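Local coordinates for protein D-alanyl-D-alanine carboxypeptidase DacB2 (Mycobacterium tuberculosis H37Rv, PDB 4RYE) that probably trims the terminal D-alanine residues of peptidoglycan stem peptides as a penicillin-binding serine D,D-carboxypeptidase of the mycobacterial cell wall, at residues A[6-14]-A[256-266]; A[39-48]-A[150-158]. One frame throughout, in Å; residues are numbered along the deposited sequence.

How the contacts relate
Contact 1 ties the N-terminal segment to the far end of helix 246-259 at the surface; contact 2 carries S47, the inferred acyl-ester nucleophile. Their centres lie about 24 and 11 Å, respectively, from the centre of the chain and about 23 Å from each other, with nearest atoms about 5 Å apart. Strand 32-37 relates them: its G36 and V33 pair with V7 and V266 of contact 1, and the chain then runs on into 39-48. The terminal carboxylate of L269, three residues beyond V266, is hydrogen-bonded to NE2 of H156 in contact 2. Only contact 2 reaches the catalytic centre, the side chain of T48 lying about 7 Å from that of K50, the probable proton acceptor.

Contact 1 (A[6-14]-A[256-266]); sequences DVQPAGSVP and WGFALNPQASV
The indole of W256 gives its N-H to the backbone carbonyl of V13, with NE1 2.6 Å from V13 O in a short, somewhat bent bond, the oxygen lying a little off the ring plane. Q8 meets the same carbonyl. Its CB lies 4.0 Å from W256 CZ2, and CG is turned into the crowded position between backbone N and carbonyl carbon (chi1 55°). From there the chain runs extended, and the amide stands at 82° to the indole. At the tip, NE2 spends both hydrogens within its own segment: one goes almost straight to S12 OG at 2.7 Å, the other to V13 O, which it approaches from above the carbonyl plane. The oxygen of the amide, OE1, takes the backbone N-H of I15, so both ends of the amide are engaged, which should hold its orientation. S12 OG passes its own proton to P9 O, in plane and on a lone pair; S12 N bonds to that oxygen too, closing the type II turn P9-S12, whose third position is filled by G11 with its positive phi.

This looped N-terminal segment packs on the end of helix 246-259 and the chain leading to strand 267-268, on the side of the beta-lactamase-like domain where both termini meet strand 32-37. V7 and V266 each bond by their backbones to that strand, on G36 and V33.

P9 is the apolar wedge. Its CD comes to the edge of the indole, 3.8 Å from W256 CH2, while CB rests on the methyl of A264, and the ring crosses V266 at about a right angle. V266 CG1 sits 3.6 Å from P9 N, and V7 CG1 lies 3.7 Å from the same methyl. Beside the helix end, L260 CD1 reaches S12 CB at 3.8 Å.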
loop_
_atom_site.group_PDB
_atom_site.type_symbol
_atom_site.label_atom_id
_atom_site.label_comp_id
_atom_site.label_asym_id
_atom_site.label_seq_id
_atom_site.Cartn_x
_atom_site.Cartn_y
_atom_site.Cartn_z
ATOM N N ASP A 6 -21.586 4.866 -7.364
ATOM C CA ASP A 6 -21.237 4.294 -6.067
ATOM C C ASP A 6 -22.353 3.406 -5.537
ATOM O O ASP A 6 -23.476 3.427 -6.037
ATOM C CB ASP A 6 -20.943 5.398 -5.046
ATOM N N VAL A 7 -22.022 2.609 -4.531
ATOM C CA VAL A 7 -23.018 1.879 -3.769
ATOM C C VAL A 7 -22.762 2.304 -2.336
ATOM O O VAL A 7 -21.643 2.200 -1.845
ATOM C CB VAL A 7 -22.848 0.344 -3.910
ATOM C CG1 VAL A 7 -23.800 -0.401 -2.987
ATOM C CG2 VAL A 7 -23.042 -0.094 -5.357
ATOM N N GLN A 8 -23.785 2.825 -1.680
ATOM C CA GLN A 8 -23.688 3.151 -0.262
ATOM C C GLN A 8 -25.043 2.807 0.356
ATOM O O GLN A 8 -26.004 2.599 -0.382
ATOM C CB GLN A 8 -23.311 4.625 -0.063
ATOM C CG GLN A 8 -24.216 5.623 -0.748
ATOM C CD GLN A 8 -23.762 7.043 -0.499
ATOM O OE1 GLN A 8 -23.146 7.674 -1.362
ATOM N NE2 GLN A 8 -24.038 7.549 0.698
ATOM N N PRO A 9 -25.119 2.706 1.697
ATOM C CA PRO A 9 -26.393 2.285 2.308
ATOM C C PRO A 9 -27.509 3.307 2.101
ATOM O O PRO A 9 -27.251 4.509 2.137
ATOM C CB PRO A 9 -26.056 2.194 3.805
ATOM C CG PRO A 9 -24.545 2.032 3.862
ATOM C CD PRO A 9 -24.040 2.845 2.694
ATOM N N ALA A 10 -28.736 2.826 1.908
ATOM C CA ALA A 10 -29.894 3.693 1.747
ATOM C C ALA A 10 -30.000 4.704 2.894
ATOM O O ALA A 10 -29.902 4.344 4.068
ATOM C CB ALA A 10 -31.155 2.858 1.673
ATOM N N GLY A 11 -30.195 5.973 2.552
ATOM C CA GLY A 11 -30.418 6.993 3.562
ATOM C C GLY A 11 -29.144 7.621 4.099
ATOM O O GLY A 11 -29.204 8.619 4.814
ATOM N N SER A 12 -27.994 7.044 3.767
ATOM C CA SER A 12 -26.727 7.607 4.220
ATOM C C SER A 12 -26.405 8.922 3.501
ATOM O O SER A 12 -26.942 9.211 2.427
ATOM C CB SER A 12 -25.571 6.599 4.077
ATOM O OG SER A 12 -25.316 6.235 2.731
ATOM N N VAL A 13 -25.533 9.717 4.113
ATOM C CA VAL A 13 -25.102 10.979 3.535
ATOM C C VAL A 13 -24.402 10.707 2.211
ATOM O O VAL A 13 -23.513 9.855 2.144
ATOM C CB VAL A 13 -24.134 11.701 4.490
ATOM C CG1 VAL A 13 -23.375 12.798 3.762
ATOM C CG2 VAL A 13 -24.896 12.255 5.698
ATOM N N PRO A 14 -24.804 11.423 1.149
ATOM C CA PRO A 14 -24.157 11.277 -0.161
ATOM C C PRO A 14 -22.648 11.497 -0.065
ATOM O O PRO A 14 -22.194 12.473 0.550
ATOM C CB PRO A 14 -24.799 12.397 -0.998
ATOM C CG PRO A 14 -26.120 12.649 -0.345
ATOM C CD PRO A 14 -25.872 12.441 1.127
ATOM N N TRP A 256 -16.644 10.096 6.369
ATOM C CA TRP A 256 -17.953 9.550 6.022
ATOM C C TRP A 256 -18.176 8.196 6.702
ATOM O O TRP A 256 -19.253 7.934 7.240
ATOM C CB TRP A 256 -18.110 9.421 4.507
ATOM C CG TRP A 256 -19.445 8.839 4.106
ATOM C CD1 TRP A 256 -20.600 9.522 3.837
ATOM C CD2 TRP A 256 -19.753 7.449 3.948
ATOM N NE1 TRP A 256 -21.601 8.639 3.518
ATOM C CE2 TRP A 256 -21.108 7.361 3.585
ATOM C CE3 TRP A 256 -19.013 6.272 4.084
ATOM C CZ2 TRP A 256 -21.742 6.129 3.352
ATOM C CZ3 TRP A 256 -19.643 5.055 3.851
ATOM C CH2 TRP A 256 -20.987 4.995 3.491
ATOM N N GLY A 257 -17.151 7.352 6.686
ATOM C CA GLY A 257 -17.241 6.035 7.290
ATOM C C GLY A 257 -17.416 6.080 8.800
ATOM O O GLY A 257 -18.141 5.269 9.378
ATOM N N PHE A 258 -16.732 7.013 9.450
ATOM C CA PHE A 258 -16.795 7.107 10.906
ATOM C C PHE A 258 -18.121 7.686 11.359
ATOM O O PHE A 258 -18.576 7.426 12.474
ATOM C CB PHE A 258 -15.608 7.923 11.458
ATOM C CG PHE A 258 -14.301 7.187 11.402
ATOM C CD1 PHE A 258 -14.196 5.898 11.906
ATOM C CD2 PHE A 258 -13.178 7.767 10.816
ATOM C CE1 PHE A 258 -12.985 5.208 11.844
ATOM C CE2 PHE A 258 -11.973 7.084 10.749
ATOM C CZ PHE A 258 -11.879 5.798 11.257
ATOM N N ALA A 259 -18.737 8.479 10.487
ATOM C CA ALA A 259 -20.008 9.098 10.804
ATOM C C ALA A 259 -21.176 8.147 10.526
ATOM O O ALA A 259 -22.283 8.356 11.021
ATOM C CB ALA A 259 -20.174 10.399 10.024
ATOM N N LEU A 260 -20.918 7.097 9.751
ATOM C CA LEU A 260 -21.965 6.153 9.346
ATOM C C LEU A 260 -22.512 5.367 10.538
ATOM O O LEU A 260 -21.759 4.918 11.397
ATOM C CB LEU A 260 -21.425 5.179 8.287
ATOM C CG LEU A 260 -22.422 4.224 7.619
ATOM C CD1 LEU A 260 -23.457 4.994 6.787
ATOM C CD2 LEU A 260 -21.677 3.195 6.754
ATOM N N ASN A 261 -23.829 5.233 10.591
ATOM C CA ASN A 261 -24.478 4.330 11.534
ATOM C C ASN A 261 -23.793 2.967 11.435
ATOM O O ASN A 261 -23.677 2.405 10.343
ATOM C CB ASN A 261 -25.965 4.239 11.177
ATOM C CG ASN A 261 -26.772 3.436 12.180
ATOM O OD1 ASN A 261 -26.421 2.302 12.527
ATOM N ND2 ASN A 261 -27.876 4.015 12.637
ATOM N N PRO A 262 -23.290 2.448 12.570
ATOM C CA PRO A 262 -22.466 1.233 12.551
ATOM C C PRO A 262 -23.199 -0.004 12.027
ATOM O O PRO A 262 -22.541 -0.949 11.599
ATOM C CB PRO A 262 -22.080 1.038 14.026
ATOM C CG PRO A 262 -22.272 2.373 14.664
ATOM C CD PRO A 262 -23.410 3.017 13.925
ATOM N N GLN A 263 -24.530 -0.002 12.055
ATOM C CA GLN A 263 -25.293 -1.124 11.506
ATOM C C GLN A 263 -25.423 -1.106 9.985
ATOM O O GLN A 263 -25.854 -2.090 9.397
ATOM C CB GLN A 263 -26.692 -1.173 12.106
ATOM C CG GLN A 263 -26.800 -1.935 13.409
ATOM C CD GLN A 263 -28.231 -1.994 13.900
ATOM O OE1 GLN A 263 -28.873 -3.045 13.861
ATOM N NE2 GLN A 263 -28.748 -0.853 14.349
ATOM N N ALA A 264 -25.065 0.000 9.340
ATOM C CA ALA A 264 -25.275 0.107 7.892
ATOM C C ALA A 264 -24.109 -0.474 7.109
ATOM O O ALA A 264 -22.957 -0.275 7.476
ATOM C CB ALA A 264 -25.518 1.552 7.484
ATOM N N SER A 265 -24.406 -1.177 6.018
ATOM C CA SER A 265 -23.355 -1.743 5.175
ATOM C C SER A 265 -23.907 -2.135 3.806
ATOM O O SER A 265 -25.123 -2.224 3.622
ATOM C CB SER A 265 -22.758 -2.973 5.848
ATOM O OG SER A 265 -23.696 -4.032 5.832
ATOM N N VAL A 266 -23.023 -2.369 2.841
ATOM C CA VAL A 266 -23.473 -2.773 1.509
ATOM C C VAL A 266 -22.990 -4.167 1.129
ATOM O O VAL A 266 -23.428 -4.735 0.137
ATOM C CB VAL A 266 -23.071 -1.747 0.421
ATOM C CG1 VAL A 266 -23.723 -0.406 0.711
ATOM C CG2 VAL A 266 -21.547 -1.590 0.344
#

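Contact 2 (A[39-48]-A[150-158]); sequences QNVAHPPAST and SGASTAHDL
H43 and S153 exchange both backbone bonds, an isolated antiparallel hydrogen-bonded bridge that fastens the loop before the SxxK helix to the chain entering helix 155-166. H43 N reaches S153 O at 3.0 Å and S153 N reaches H43 O at 2.8 Å, both nearly straight. The carbonyls also take CA-H contacts, S153 O from A42 and H43 O from A152. S153 OG finds its partner in T136.

T154 is the helix N-cap. With OG1 held between its backbone N and carbonyl carbon (chi1 63°), the hydroxyl accepts from D157 N at 2.9 Å, and also meets a water that donates to N40 OD1. Two more first-turn N-H groups are satisfied, one directly, one through water: H156 N by Q39 O, in the carbonyl plane at 3.0 Å, and A155 N by a second water, which donates to V41 O. The H156 imidazole is held at both nitrogens, ND1 donating to D157 OD1, which lies in the ring plane, and NE2 meeting the C-terminal carboxylate of L269. D157 OD2 is occupied by T136 OG1 and S135 N.

Toward the active site, P44 CG packs on S150 CB at 3.8 Å, and S150 OG is hydrogen-bonded to D145. A46 N donates to a third water, which also reaches S150 O. P45 CD lies against A152 N; S47, two residues after P45, has its OG hydrogen-bonded to K50 NZ and S102 OG, active-site residues by similarity. P45 O is gripped by T48 N, T48 OG1 and T218 OG1, and the donating T48 OG1 also touches L158 CD2 at 3.6 Å.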
loop_
_atom_site.group_PDB
_atom_site.type_symbol
_atom_site.label_atom_id
_atom_site.label_comp_id
_atom_site.label_asym_id
_atom_site.label_seq_id
_atom_site.Cartn_x
_atom_site.Cartn_y
_atom_site.Cartn_z
ATOM N N GLN A 39 -15.626 -1.340 -6.915
ATOM C CA GLN A 39 -14.567 -1.893 -6.082
ATOM C C GLN A 39 -13.988 -3.231 -6.573
ATOM O O GLN A 39 -12.973 -3.684 -6.063
ATOM C CB GLN A 39 -15.026 -2.009 -4.621
ATOM C CG GLN A 39 -16.194 -2.948 -4.401
ATOM C CD GLN A 39 -17.520 -2.204 -4.333
ATOM O OE1 GLN A 39 -17.817 -1.338 -5.175
ATOM N NE2 GLN A 39 -18.322 -2.527 -3.321
ATOM N N ASN A 40 -14.631 -3.869 -7.550
ATOM C CA ASN A 40 -14.095 -5.110 -8.113
ATOM C C ASN A 40 -13.544 -4.942 -9.534
ATOM O O ASN A 40 -13.236 -5.925 -10.208
ATOM C CB ASN A 40 -15.156 -6.218 -8.103
ATOM C CG ASN A 40 -15.669 -6.520 -6.705
ATOM O OD1 ASN A 40 -14.894 -6.634 -5.757
ATOM N ND2 ASN A 40 -16.982 -6.628 -6.571
ATOM N N VAL A 41 -13.431 -3.698 -9.991
ATOM C CA VAL A 41 -12.899 -3.430 -11.328
ATOM C C VAL A 41 -11.370 -3.382 -11.267
ATOM O O VAL A 41 -10.803 -2.654 -10.446
ATOM C CB VAL A 41 -13.471 -2.112 -11.904
ATOM C CG1 VAL A 41 -12.739 -1.715 -13.181
ATOM C CG2 VAL A 41 -14.971 -2.249 -12.160
ATOM N N ALA A 42 -10.703 -4.158 -12.125
ATOM C CA ALA A 42 -9.238 -4.267 -12.086
ATOM C C ALA A 42 -8.542 -3.072 -12.726
ATOM O O ALA A 42 -8.916 -2.624 -13.810
ATOM C CB ALA A 42 -8.762 -5.572 -12.748
ATOM N N HIS A 43 -7.523 -2.568 -12.038
ATOM C CA HIS A 43 -6.662 -1.496 -12.540
ATOM C C HIS A 43 -5.246 -1.795 -12.055
ATOM O O HIS A 43 -5.060 -2.590 -11.134
ATOM C CB HIS A 43 -7.114 -0.122 -12.012
ATOM C CG HIS A 43 -8.405 0.362 -12.594
ATOM N ND1 HIS A 43 -8.534 0.743 -13.916
ATOM C CD2 HIS A 43 -9.628 0.532 -12.033
ATOM C CE1 HIS A 43 -9.778 1.126 -14.141
ATOM N NE2 HIS A 43 -10.464 1.004 -13.017
ATOM N N PRO A 44 -4.238 -1.187 -12.689
ATOM C CA PRO A 44 -2.866 -1.376 -12.200
ATOM C C PRO A 44 -2.713 -0.787 -10.801
ATOM O O PRO A 44 -3.274 0.275 -10.526
ATOM C CB PRO A 44 -2.022 -0.590 -13.214
ATOM C CG PRO A 44 -2.878 -0.590 -14.486
ATOM C CD PRO A 44 -4.286 -0.459 -13.970
ATOM N N PRO A 45 -1.978 -1.479 -9.923
ATOM C CA PRO A 45 -1.861 -1.053 -8.527
ATOM C C PRO A 45 -0.734 -0.058 -8.249
ATOM O O PRO A 45 -0.762 0.589 -7.200
ATOM C CB PRO A 45 -1.554 -2.365 -7.809
ATOM C CG PRO A 45 -0.756 -3.150 -8.814
ATOM C CD PRO A 45 -1.436 -2.836 -10.135
ATOM N N ALA A 46 0.229 0.068 -9.162
ATOM C CA ALA A 46 1.453 0.813 -8.871
ATOM C C ALA A 46 2.010 0.380 -7.512
ATOM O O ALA A 46 1.910 -0.790 -7.145
ATOM C CB ALA A 46 1.206 2.323 -8.907
ATOM N N SER A 47 2.562 1.330 -6.759
ATOM C CA SER A 47 3.297 1.019 -5.528
ATOM C C SER A 47 2.441 0.475 -4.382
ATOM O O SER A 47 2.984 0.043 -3.369
ATOM C CB SER A 47 4.088 2.245 -5.040
ATOM O OG SER A 47 5.316 2.390 -5.734
ATOM N N THR A 48 1.117 0.493 -4.511
ATOM C CA THR A 48 0.308 -0.166 -3.480
ATOM C C THR A 48 0.657 -1.649 -3.386
ATOM O O THR A 48 0.528 -2.261 -2.324
ATOM C CB THR A 48 -1.207 -0.006 -3.704
ATOM O OG1 THR A 48 -1.577 -0.573 -4.972
ATOM C CG2 THR A 48 -1.609 1.462 -3.625
ATOM N N SER A 150 1.467 -4.225 -16.589
ATOM C CA SER A 150 1.305 -3.282 -15.479
ATOM C C SER A 150 0.844 -3.971 -14.206
ATOM O O SER A 150 0.962 -3.415 -13.109
ATOM C CB SER A 150 0.294 -2.186 -15.843
ATOM O OG SER A 150 0.748 -1.414 -16.942
ATOM N N GLY A 151 0.304 -5.173 -14.349
ATOM C CA GLY A 151 -0.251 -5.875 -13.203
ATOM C C GLY A 151 -1.660 -5.385 -12.930
ATOM O O GLY A 151 -2.186 -4.516 -13.647
ATOM N N ALA A 152 -2.276 -5.926 -11.883
ATOM C CA ALA A 152 -3.672 -5.639 -11.613
ATOM C C ALA A 152 -4.000 -5.841 -10.156
ATOM O O ALA A 152 -3.458 -6.731 -9.506
ATOM C CB ALA A 152 -4.568 -6.533 -12.462
ATOM N N SER A 153 -4.906 -5.010 -9.653
ATOM C CA SER A 153 -5.593 -5.306 -8.397
ATOM C C SER A 153 -6.943 -4.601 -8.423
ATOM O O SER A 153 -7.303 -3.976 -9.423
ATOM C CB SER A 153 -4.759 -4.874 -7.181
ATOM O OG SER A 153 -5.303 -5.443 -5.985
ATOM N N THR A 154 -7.697 -4.704 -7.335
ATOM C CA THR A 154 -8.986 -4.027 -7.245
ATOM C C THR A 154 -9.004 -3.333 -5.901
ATOM O O THR A 154 -8.207 -3.681 -5.018
ATOM C CB THR A 154 -10.172 -5.010 -7.335
ATOM O OG1 THR A 154 -10.131 -5.920 -6.224
ATOM C CG2 THR A 154 -10.126 -5.805 -8.657
ATOM N N ALA A 155 -9.882 -2.349 -5.740
ATOM C CA ALA A 155 -10.026 -1.677 -4.451
ATOM C C ALA A 155 -10.326 -2.703 -3.356
ATOM O O ALA A 155 -9.751 -2.663 -2.267
ATOM C CB ALA A 155 -11.125 -0.611 -4.520
ATOM N N HIS A 156 -11.215 -3.640 -3.667
ATOM C CA HIS A 156 -11.526 -4.743 -2.761
ATOM C C HIS A 156 -10.284 -5.556 -2.394
ATOM O O HIS A 156 -9.995 -5.757 -1.207
ATOM C CB HIS A 156 -12.602 -5.648 -3.377
ATOM C CG HIS A 156 -12.791 -6.938 -2.648
ATOM N ND1 HIS A 156 -11.974 -8.037 -2.846
ATOM C CD2 HIS A 156 -13.704 -7.314 -1.718
ATOM C CE1 HIS A 156 -12.379 -9.029 -2.073
ATOM N NE2 HIS A 156 -13.428 -8.619 -1.382
ATOM N N ASP A 157 -9.542 -6.039 -3.390
ATOM C CA ASP A 157 -8.337 -6.808 -3.073
ATOM C C ASP A 157 -7.292 -6.002 -2.300
ATOM O O ASP A 157 -6.604 -6.546 -1.436
ATOM C CB ASP A 157 -7.686 -7.387 -4.335
ATOM C CG ASP A 157 -8.439 -8.574 -4.890
ATOM O OD1 ASP A 157 -9.585 -8.811 -4.449
ATOM O OD2 ASP A 157 -7.890 -9.268 -5.784
ATOM N N LEU A 158 -7.146 -4.717 -2.621
ATOM C CA LEU A 158 -6.169 -3.897 -1.909
ATOM C C LEU A 158 -6.462 -3.832 -0.401
ATOM O O LEU A 158 -5.545 -3.949 0.408
ATOM C CB LEU A 158 -6.051 -2.484 -2.518
ATOM C CG LEU A 158 -5.362 -2.394 -3.883
ATOM C CD1 LEU A 158 -5.289 -0.931 -4.353
ATOM C CD2 LEU A 158 -3.965 -2.999 -3.814
HETATM O O HOH W 1 -12.199 -7.576 -6.503
HETATM O O HOH W 2 -11.380 -1.394 -8.166
HETATM O O HOH W 3 1.391 -1.138 -11.544
#